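PDB 6EI6: coiled-coil and C2 domain-containing protein 1-like from Drosophila melanogaster, which binds monophosphorylated phosphatidylinositols and regulates the ESCRT pathway in endosomal protein sorting, probably by preventing inappropriate polymerisation of the ESCRT-III component Shrub. Local coordinates for residues R250-I253 against L254-Q257; E43-L46 against A47-M51. All blocks are in the same frame, centred on the assembly; numbering follows the deposited sequence.

Contact 1: residues R250-I253 against L254-Q257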
ATOM      1  N   ARG A 250      -7.328   8.191  -2.823  1.00 45.62           N
ATOM      2  CA  ARG A 250      -8.608   8.330  -2.132  1.00 52.96           C
ATOM      3  C   ARG A 250      -9.228   6.967  -1.829  1.00 50.88           C
ATOM      4  O   ARG A 250      -9.819   6.769  -0.769  1.00 45.60           O
ATOM      5  CB  ARG A 250      -9.573   9.180  -2.958  1.00 53.20           C
ATOM      6  CG  ARG A 250     -11.004   8.700  -2.883  1.00 56.18           C
ATOM      7  CD  ARG A 250     -12.029   9.800  -3.074  1.00 59.70           C
ATOM      8  NE  ARG A 250     -12.260  10.514  -1.818  1.00 66.78           N
ATOM      9  CZ  ARG A 250     -13.228  11.404  -1.631  1.00 62.23           C
ATOM     10  NH1 ARG A 250     -14.061  11.680  -2.619  1.00 62.36           N
ATOM     11  NH2 ARG A 250     -13.363  12.012  -0.459  1.00 61.03           N
ATOM     12  N   ASN A 251      -9.118   6.012  -2.740  1.00 48.51           N
ATOM     13  CA  ASN A 251      -9.538   4.658  -2.413  1.00 49.24           C
ATOM     14  C   ASN A 251      -8.765   3.705  -3.306  1.00 42.34           C
ATOM     15  O   ASN A 251      -8.182   4.134  -4.308  1.00 42.49           O
ATOM     16  CB  ASN A 251     -11.061   4.483  -2.569  1.00 45.15           C
ATOM     17  CG  ASN A 251     -11.578   5.009  -3.888  1.00 49.91           C
ATOM     18  OD1 ASN A 251     -12.134   6.103  -3.946  1.00 56.40           O
ATOM     19  ND2 ASN A 251     -11.417   4.236  -4.952  1.00 46.11           N
ATOM     20  N   PRO A 252      -8.719   2.417  -2.962  1.00 38.32           N
ATOM     21  CA  PRO A 252      -7.941   1.475  -3.768  1.00 35.44           C
ATOM     22  C   PRO A 252      -8.452   1.389  -5.199  1.00 41.81           C
ATOM     23  O   PRO A 252      -9.620   1.658  -5.484  1.00 41.65           O
ATOM     24  CB  PRO A 252      -8.114   0.145  -3.028  1.00 37.45           C
ATOM     25  CG  PRO A 252      -8.432   0.521  -1.618  1.00 35.27           C
ATOM     26  CD  PRO A 252      -9.200   1.809  -1.706  1.00 37.46           C
ATOM     27  N   ILE A 253      -7.544   1.031  -6.110  1.00 38.58           N
ATOM     28  CA  ILE A 253      -7.915   0.845  -7.509  1.00 40.23           C
ATOM     29  C   ILE A 253      -9.079  -0.135  -7.623  1.00 41.60           C
ATOM     30  O   ILE A 253     -10.055   0.109  -8.342  1.00 41.41           O
ATOM     31  CB  ILE A 253      -6.697   0.370  -8.330  1.00 42.07           C
ATOM     32  CG1 ILE A 253      -5.496   1.297  -8.124  1.00 42.32           C
ATOM     33  CG2 ILE A 253      -7.041   0.302  -9.802  1.00 37.38           C
ATOM     34  CD1 ILE A 253      -5.823   2.740  -8.259  1.00 41.93           C
ATOM     35  N   LEU A 254      -8.982  -1.267  -6.931  1.00 42.09           N
ATOM     36  CA  LEU A 254     -10.015  -2.302  -6.968  1.00 41.58           C
ATOM     37  C   LEU A 254     -11.049  -2.127  -5.864  1.00 41.03           C
ATOM     38  O   LEU A 254     -11.448  -3.100  -5.207  1.00 41.18           O
ATOM     39  CB  LEU A 254      -9.363  -3.677  -6.884  1.00 43.83           C
ATOM     40  CG  LEU A 254      -8.209  -3.904  -7.857  1.00 43.43           C
ATOM     41  CD1 LEU A 254      -7.587  -5.300  -7.634  1.00 37.58           C
ATOM     42  CD2 LEU A 254      -8.716  -3.705  -9.280  1.00 33.86           C
ATOM     43  N   THR A 255     -11.473  -0.885  -5.630  1.00 39.97           N
ATOM     44  CA  THR A 255     -12.523  -0.618  -4.662  1.00 41.39           C
ATOM     45  C   THR A 255     -13.821  -1.317  -5.051  1.00 40.90           C
ATOM     46  O   THR A 255     -14.543  -1.826  -4.185  1.00 39.85           O
ATOM     47  CB  THR A 255     -12.736   0.886  -4.539  1.00 44.25           C
ATOM     48  OG1 THR A 255     -11.738   1.448  -3.670  1.00 46.09           O
ATOM     49  CG2 THR A 255     -14.133   1.191  -3.994  1.00 46.88           C
ATOM     50  N   LYS A 256     -14.108  -1.391  -6.350  1.00 40.68           N
ATOM     51  CA  LYS A 256     -15.409  -1.880  -6.791  1.00 44.52           C
ATOM     52  C   LYS A 256     -15.606  -3.325  -6.381  1.00 46.78           C
ATOM     53  O   LYS A 256     -16.638  -3.674  -5.790  1.00 50.06           O
ATOM     54  CB  LYS A 256     -15.557  -1.727  -8.302  1.00 48.73           C
ATOM     55  CG  LYS A 256     -16.918  -2.136  -8.829  1.00 62.33           C
ATOM     56  CD  LYS A 256     -17.081  -1.818 -10.321  1.00 68.51           C
ATOM     57  CE  LYS A 256     -18.545  -1.986 -10.765  1.00 73.52           C
ATOM     58  NZ  LYS A 256     -19.055  -0.879 -11.656  1.00 74.77           N
ATOM     59  N   GLN A 257     -14.619  -4.186  -6.669  1.00 41.09           N
ATOM     60  CA  GLN A 257     -14.752  -5.582  -6.281  1.00 41.61           C
ATOM     61  C   GLN A 257     -14.549  -5.809  -4.787  1.00 40.85           C
ATOM     62  O   GLN A 257     -15.048  -6.805  -4.259  1.00 39.47           O
ATOM     63  CB  GLN A 257     -13.802  -6.474  -7.077  1.00 44.06           C
ATOM     64  CG  GLN A 257     -12.366  -6.104  -7.085  1.00 50.85           C
ATOM     65  CD  GLN A 257     -11.649  -6.781  -8.249  1.00 55.95           C
ATOM     66  OE1 GLN A 257     -11.436  -6.159  -9.296  1.00 62.91           O
ATOM     67  NE2 GLN A 257     -11.296  -8.071  -8.083  1.00 51.53           N
TER
HETATM   68  O   HOH W   1     -12.906  -0.186  -8.388  1.00 42.37           O
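T255 and P252 close a type I beta turn that carries the chain from the last long strand of the C2 domain into helix 255-263, with L254 at the N-cap. The turn is held mainly by a side chain: T255 OG1 donates to P252 O at 2.8 Å, whereas the backbone bond from T255 N to the same oxygen is weak. The threonine hydroxyl stands beside its own backbone N (chi1 -81°), which turns it back over the turn, close to the proline ring, with OG1 3.2 Å from P252 CD. From the other face of the carbonyl plane comes the amide of N251, whose ND2 donates to P252 O at 3.2 Å from well above that plane. P252 O thus takes two side-chain donors, and R179 adds a weak bond while also binding N251 O. The side chains of I253 and L254 lead away from these bonds, and the methyl carbons I253 CG2 and L254 CD2 approach to 4.4 Å; the backbones of the two residues bond to L220 and E221. A water bridges the first turn of the helix, donating to I253 O at 2.9 Å and accepting from K256 N at 2.7 Å.

Contact 2: residues E43-L46 against A47-M51; sequences EEQL and AKQLM
Across one turn of helix 34-62, E44 meets K48, and Q45 meets Q49, each pair four residues apart. The backbone sets this spacing. Four successive i to i+4 bonds join the segments, from A47 N to E43 O, K48 N to E44 O, Q49 N to Q45 O and L50 N to L46 O, the last at 2.7 Å.

The charged pair lies on the exposed side. K48 stays extended until a bend at its last torsion (chi4 48°) swings the ammonium group back toward the carboxylate of E44. E44 OE1 and K48 NZ form a salt bridge at 3.2 Å. E43, although next in sequence, takes its carboxylate to another helix, where K90 and R87 hold one oxygen each.

The amide pair is joined by one directed bond. Q45 sends CG anti to its backbone N and then bends, which brings NE2 round to donate to Q49 OE1 at 3.3 Å, nearly straight and on a lone pair in the carbonyl plane. The two amide planes are 67° apart. Q49 OE1 also accepts from the backbone N of L266, and the glutamine therefore ties its helix to strand 265-268.

Packing against neighbouring parts of the fold accounts for the rest. L46 makes the apolar part, buried against L83 and V86 of helix 66-91 and against L266, while its CD2 lies as a methyl beside an amide, 3.7 Å from Q49 NE2; L50 reaches Q80 on the same neighbouring helix. E44, K48 and M51 lie exposed while L46 and Q49 are buried, a division typical of an amphipathic helix in an antiparallel helical hairpin.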
ATOM      1  N   GLU A  43     -12.982 -21.249   2.935  1.00 36.00           N
ATOM      2  CA  GLU A  43     -11.784 -20.805   3.629  1.00 36.58           C
ATOM      3  C   GLU A  43     -11.133 -19.618   2.914  1.00 34.29           C
ATOM      4  O   GLU A  43     -10.729 -18.639   3.557  1.00 35.93           O
ATOM      5  CB  GLU A  43     -10.833 -21.987   3.753  1.00 36.25           C
ATOM      6  CG  GLU A  43      -9.664 -21.704   4.628  1.00 49.17           C
ATOM      7  CD  GLU A  43      -8.943 -22.957   5.032  1.00 56.37           C
ATOM      8  OE1 GLU A  43      -9.584 -24.051   4.990  1.00 52.08           O
ATOM      9  OE2 GLU A  43      -7.743 -22.827   5.380  1.00 60.03           O
ATOM     10  N   GLU A  44     -11.042 -19.674   1.583  1.00 33.09           N
ATOM     11  CA  GLU A  44     -10.532 -18.537   0.814  1.00 37.54           C
ATOM     12  C   GLU A  44     -11.337 -17.276   1.084  1.00 35.61           C
ATOM     13  O   GLU A  44     -10.767 -16.191   1.286  1.00 33.50           O
ATOM     14  CB  GLU A  44     -10.570 -18.857  -0.679  1.00 36.23           C
ATOM     15  CG  GLU A  44      -9.562 -19.882  -1.073  1.00 44.91           C
ATOM     16  CD  GLU A  44      -8.194 -19.248  -1.284  1.00 63.17           C
ATOM     17  OE1 GLU A  44      -8.137 -18.050  -1.707  1.00 64.62           O
ATOM     18  OE2 GLU A  44      -7.177 -19.930  -0.995  1.00 64.56           O
ATOM     19  N   GLN A  45     -12.673 -17.399   1.048  1.00 28.92           N
ATOM     20  CA  GLN A  45     -13.520 -16.238   1.253  1.00 29.00           C
ATOM     21  C   GLN A  45     -13.265 -15.618   2.617  1.00 31.75           C
ATOM     22  O   GLN A  45     -13.156 -14.390   2.735  1.00 29.50           O
ATOM     23  CB  GLN A  45     -14.988 -16.618   1.106  1.00 30.32           C
ATOM     24  CG  GLN A  45     -15.936 -15.450   1.406  1.00 28.77           C
ATOM     25  CD  GLN A  45     -15.966 -14.442   0.267  1.00 30.14           C
ATOM     26  OE1 GLN A  45     -15.755 -14.808  -0.877  1.00 29.23           O
ATOM     27  NE2 GLN A  45     -16.229 -13.171   0.580  1.00 29.87           N
ATOM     28  N   LEU A  46     -13.151 -16.456   3.656  1.00 27.89           N
ATOM     29  CA  LEU A  46     -12.933 -15.946   5.003  1.00 27.30           C
ATOM     30  C   LEU A  46     -11.544 -15.330   5.125  1.00 32.17           C
ATOM     31  O   LEU A  46     -11.384 -14.267   5.738  1.00 31.35           O
ATOM     32  CB  LEU A  46     -13.129 -17.073   6.030  1.00 28.35           C
ATOM     33  CG  LEU A  46     -14.571 -17.572   6.221  1.00 31.29           C
ATOM     34  CD1 LEU A  46     -14.623 -18.920   6.985  1.00 32.95           C
ATOM     35  CD2 LEU A  46     -15.433 -16.517   6.923  1.00 26.93           C
ATOM     36  N   ALA A  47     -10.533 -15.971   4.522  1.00 29.23           N
ATOM     37  CA  ALA A  47      -9.193 -15.390   4.498  1.00 30.18           C
ATOM     38  C   ALA A  47      -9.184 -14.026   3.810  1.00 29.59           C
ATOM     39  O   ALA A  47      -8.526 -13.094   4.292  1.00 28.76           O
ATOM     40  CB  ALA A  47      -8.195 -16.346   3.824  1.00 30.42           C
ATOM     41  N   LYS A  48      -9.928 -13.872   2.699  1.00 27.37           N
ATOM     42  CA  LYS A  48     -10.018 -12.553   2.060  1.00 29.17           C
ATOM     43  C   LYS A  48     -10.704 -11.550   2.966  1.00 30.27           C
ATOM     44  O   LYS A  48     -10.322 -10.375   3.010  1.00 34.08           O
ATOM     45  CB  LYS A  48     -10.778 -12.616   0.740  1.00 29.39           C
ATOM     46  CG  LYS A  48     -10.007 -13.138  -0.443  1.00 34.98           C
ATOM     47  CD  LYS A  48     -10.901 -13.187  -1.689  1.00 37.20           C
ATOM     48  CE  LYS A  48     -10.197 -13.925  -2.814  1.00 42.54           C
ATOM     49  NZ  LYS A  48      -9.603 -15.230  -2.352  1.00 49.22           N
ATOM     50  N   GLN A  49     -11.732 -11.993   3.689  1.00 30.39           N
ATOM     51  CA  GLN A  49     -12.421 -11.104   4.616  1.00 32.63           C
ATOM     52  C   GLN A  49     -11.491 -10.692   5.748  1.00 34.02           C
ATOM     53  O   GLN A  49     -11.458  -9.515   6.144  1.00 31.35           O
ATOM     54  CB  GLN A  49     -13.678 -11.797   5.168  1.00 29.97           C
ATOM     55  CG  GLN A  49     -14.849 -11.822   4.192  1.00 29.68           C
ATOM     56  CD  GLN A  49     -16.045 -12.702   4.641  1.00 31.98           C
ATOM     57  OE1 GLN A  49     -16.837 -13.123   3.797  1.00 31.27           O
ATOM     58  NE2 GLN A  49     -16.166 -12.983   5.952  1.00 25.95           N
ATOM     59  N   LEU A  50     -10.750 -11.661   6.296  1.00 29.40           N
ATOM     60  CA  LEU A  50      -9.743 -11.358   7.312  1.00 34.97           C
ATOM     61  C   LEU A  50      -8.775 -10.278   6.825  1.00 33.85           C
ATOM     62  O   LEU A  50      -8.542  -9.280   7.519  1.00 34.27           O
ATOM     63  CB  LEU A  50      -8.983 -12.626   7.674  1.00 31.83           C
ATOM     64  CG  LEU A  50      -8.067 -12.486   8.860  1.00 32.98           C
ATOM     65  CD1 LEU A  50      -8.883 -12.029  10.063  1.00 36.31           C
ATOM     66  CD2 LEU A  50      -7.360 -13.824   9.098  1.00 33.24           C
ATOM     67  N   MET A  51      -8.223 -10.459   5.621  1.00 27.17           N
ATOM     68  CA  MET A  51      -7.318  -9.468   5.059  1.00 29.77           C
ATOM     69  C   MET A  51      -7.946  -8.086   5.031  1.00 35.49           C
ATOM     70  O   MET A  51      -7.281  -7.091   5.353  1.00 33.30           O
ATOM     71  CB  MET A  51      -6.894  -9.861   3.644  1.00 30.91           C
ATOM     72  CG  MET A  51      -5.771  -8.985   3.088  1.00 40.83           C
ATOM     73  SD  MET A  51      -4.198  -9.257   3.972  1.00 45.10           S
ATOM     74  CE  MET A  51      -3.871 -10.939   3.508  1.00 40.25           C
TER

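In the fold
Contact 2 comes first along the chain, midway along helix 34-62, and contact 1 follows far later, where strand 241-249 of the C2 beta-sandwich gives way to helix 255-263. Their centres are 18 Å apart and their nearest atoms about 8 Å, so they do not touch. They are nevertheless joined through the chain's end: the turn at 250-257 starts the helix that leads into strand 265-268, and that strand packs on the helix carrying contact 2. The C-terminal segment therefore runs back from the membrane-binding C2 domain to the helical hairpin of helices 34-62 and 66-91, linking the two parts of the fragment.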